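Local atomic coordinates of subclass B3 metallo-beta-lactamase (Sphingobium indicum, PDB entry 7LUU), a protein that probably hydrolyses the beta-lactam ring of antibiotics at a two-zinc active site, as a subclass B3 metallo-beta-lactamase. Residues A79-G84 / V88-A93. Sequence-based numbering, arbitrary orientation.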
loop_
_atom_site.group_PDB
_atom_site.type_symbol
_atom_site.label_atom_id
_atom_site.label_comp_id
_atom_site.label_asym_id
_atom_site.label_seq_id
_atom_site.Cartn_x
_atom_site.Cartn_y
_atom_site.Cartn_z
ATOM N N ALA A 79 6.949 -3.883 -2.110
ATOM C CA ALA A 79 7.320 -5.309 -2.041
ATOM C C ALA A 79 7.419 -5.909 -3.434
ATOM O O ALA A 79 6.836 -5.392 -4.385
ATOM C CB ALA A 79 6.288 -6.122 -1.245
ATOM N N LEU A 80 8.173 -7.006 -3.556
ATOM C CA LEU A 80 8.354 -7.733 -4.826
ATOM C C LEU A 80 8.211 -9.210 -4.487
ATOM O O LEU A 80 8.847 -9.694 -3.545
ATOM C CB LEU A 80 9.737 -7.452 -5.456
ATOM C CG LEU A 80 9.942 -8.291 -6.693
ATOM C CD1 LEU A 80 9.164 -7.593 -7.862
ATOM C CD2 LEU A 80 11.461 -8.260 -6.956
ATOM N N ILE A 81 7.301 -9.892 -5.176
ATOM C CA ILE A 81 7.080 -11.333 -4.968
ATOM C C ILE A 81 7.465 -12.058 -6.235
ATOM O O ILE A 81 6.928 -11.755 -7.310
ATOM C CB ILE A 81 5.602 -11.639 -4.631
ATOM C CG1 ILE A 81 5.160 -10.794 -3.429
ATOM C CG2 ILE A 81 5.378 -13.185 -4.402
ATOM C CD1 ILE A 81 3.644 -10.855 -3.248
ATOM N N ASP A 82 8.361 -13.031 -6.117
ATOM C CA ASP A 82 8.717 -13.900 -7.232
ATOM C C ASP A 82 7.834 -15.147 -7.174
ATOM O O ASP A 82 8.062 -16.047 -6.364
ATOM C CB ASP A 82 10.204 -14.230 -7.182
ATOM C CG ASP A 82 10.604 -15.240 -8.229
ATOM O OD1 ASP A 82 9.740 -15.543 -9.079
ATOM O OD2 ASP A 82 11.762 -15.787 -8.103
ATOM N N THR A 83 6.858 -15.252 -8.093
ATOM C CA THR A 83 5.839 -16.290 -7.958
ATOM C C THR A 83 6.211 -17.595 -8.658
ATOM O O THR A 83 5.498 -18.585 -8.499
ATOM C CB THR A 83 4.516 -15.820 -8.552
ATOM O OG1 THR A 83 4.682 -15.810 -9.988
ATOM C CG2 THR A 83 4.165 -14.348 -8.111
ATOM N N GLY A 84 7.271 -17.593 -9.437
ATOM C CA GLY A 84 7.630 -18.716 -10.282
ATOM C C GLY A 84 7.054 -18.624 -11.679
ATOM O O GLY A 84 7.523 -19.337 -12.579
ATOM N N VAL A 88 5.389 -9.939 -8.885
ATOM C CA VAL A 88 4.316 -9.023 -8.449
ATOM C C VAL A 88 4.945 -7.923 -7.598
ATOM O O VAL A 88 5.689 -8.221 -6.652
ATOM C CB VAL A 88 3.288 -9.788 -7.579
ATOM C CG1 VAL A 88 2.259 -8.856 -7.082
ATOM C CG2 VAL A 88 2.601 -10.885 -8.406
ATOM N N LEU A 89 4.635 -6.670 -7.896
ATOM C CA LEU A 89 5.033 -5.542 -7.038
ATOM C C LEU A 89 3.841 -5.121 -6.213
ATOM O O LEU A 89 2.713 -5.215 -6.696
ATOM C CB LEU A 89 5.430 -4.403 -7.979
ATOM C CG LEU A 89 6.568 -3.457 -7.777
ATOM C CD1 LEU A 89 7.904 -4.019 -7.328
ATOM C CD2 LEU A 89 6.782 -2.815 -9.168
ATOM N N ILE A 90 4.093 -4.571 -5.022
ATOM C CA ILE A 90 3.087 -3.959 -4.179
ATOM C C ILE A 90 3.501 -2.519 -3.955
ATOM O O ILE A 90 4.567 -2.250 -3.359
ATOM C CB ILE A 90 2.928 -4.692 -2.833
ATOM C CG1 ILE A 90 2.630 -6.158 -3.180
ATOM C CG2 ILE A 90 1.726 -4.007 -2.106
ATOM C CD1 ILE A 90 2.188 -7.006 -1.887
ATOM N N ASP A 91 2.638 -1.611 -4.438
ATOM C CA ASP A 91 2.768 -0.143 -4.415
ATOM C C ASP A 91 3.916 0.362 -5.288
ATOM O O ASP A 91 4.680 -0.408 -5.915
ATOM C CB ASP A 91 2.858 0.370 -2.958
ATOM C CG ASP A 91 1.470 0.452 -2.306
ATOM O OD1 ASP A 91 0.441 0.441 -3.029
ATOM O OD2 ASP A 91 1.404 0.542 -1.093
ATOM N N GLY A 92 3.948 1.691 -5.412
ATOM C CA GLY A 92 4.854 2.318 -6.382
ATOM C C GLY A 92 5.469 3.610 -5.895
ATOM O O GLY A 92 6.108 4.298 -6.698
ATOM N N ALA A 93 5.326 3.958 -4.619
ATOM C CA ALA A 93 5.881 5.199 -4.073
ATOM C C ALA A 93 5.508 6.417 -4.952
ATOM O O ALA A 93 4.401 6.494 -5.519
ATOM C CB ALA A 93 7.404 5.056 -3.820
#
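Ile81 and Ile90 lean toward each other diagonally across an antiparallel beta hairpin, their CD1 methyls 4.3 Å apart, on the face that also carries Ala79 and Val88. This hairpin, strands 79-82 and 87-90, belongs to one of the two mixed sheets of the alpha-beta/beta-alpha metallo-beta-lactamase fold, and its isoleucine face packs against Trp207, Trp209 and Phe222 of the other sheet. The small Ala79 suits its place opposite Ile90: its short methyl lies 4.0 Å from Ile90 CB, and Phe222 packs on it. Beta-branched Val88 and Ile81 suit extended strands; with CG1 of Val88 anti to the backbone N (chi1 177°), CG2 lies beside that N, where it meets Thr83 CG2 at 3.8 Å, the side chains crossing at about a right angle.

On the other face, Leu80 and Leu89 form the non-hydrogen-bonded pair, their long chains reaching across it (CD1 to CD1 3.8 Å); Leu89 CD1 also lies 3.4 Å from Ala79 O. Phe110 and strand 115-119 supply further apolar cover. Between the faces, two hydrogen-bonded pairs join the backbones: Ala79 with Ile90, and Ile81 with Val88, where Ile81 N reaches Val88 O at 2.8 Å.

Beyond Ile90, Asp91 OD2 hydrogen-bonds Thr121 OG1, close in sequence to the zinc ligand Glu122. At the turn, Thr83 OG1 bonds to Gly86 O and Ala85 N. Gly84 (phi 92°, psi -14°) suits a bend where a side chain would jam against the preceding carbonyl O. Asp82 closes an Asx turn, its OD1 taking the N-H of Gly84 at 3.2 Å from above the carboxylate plane.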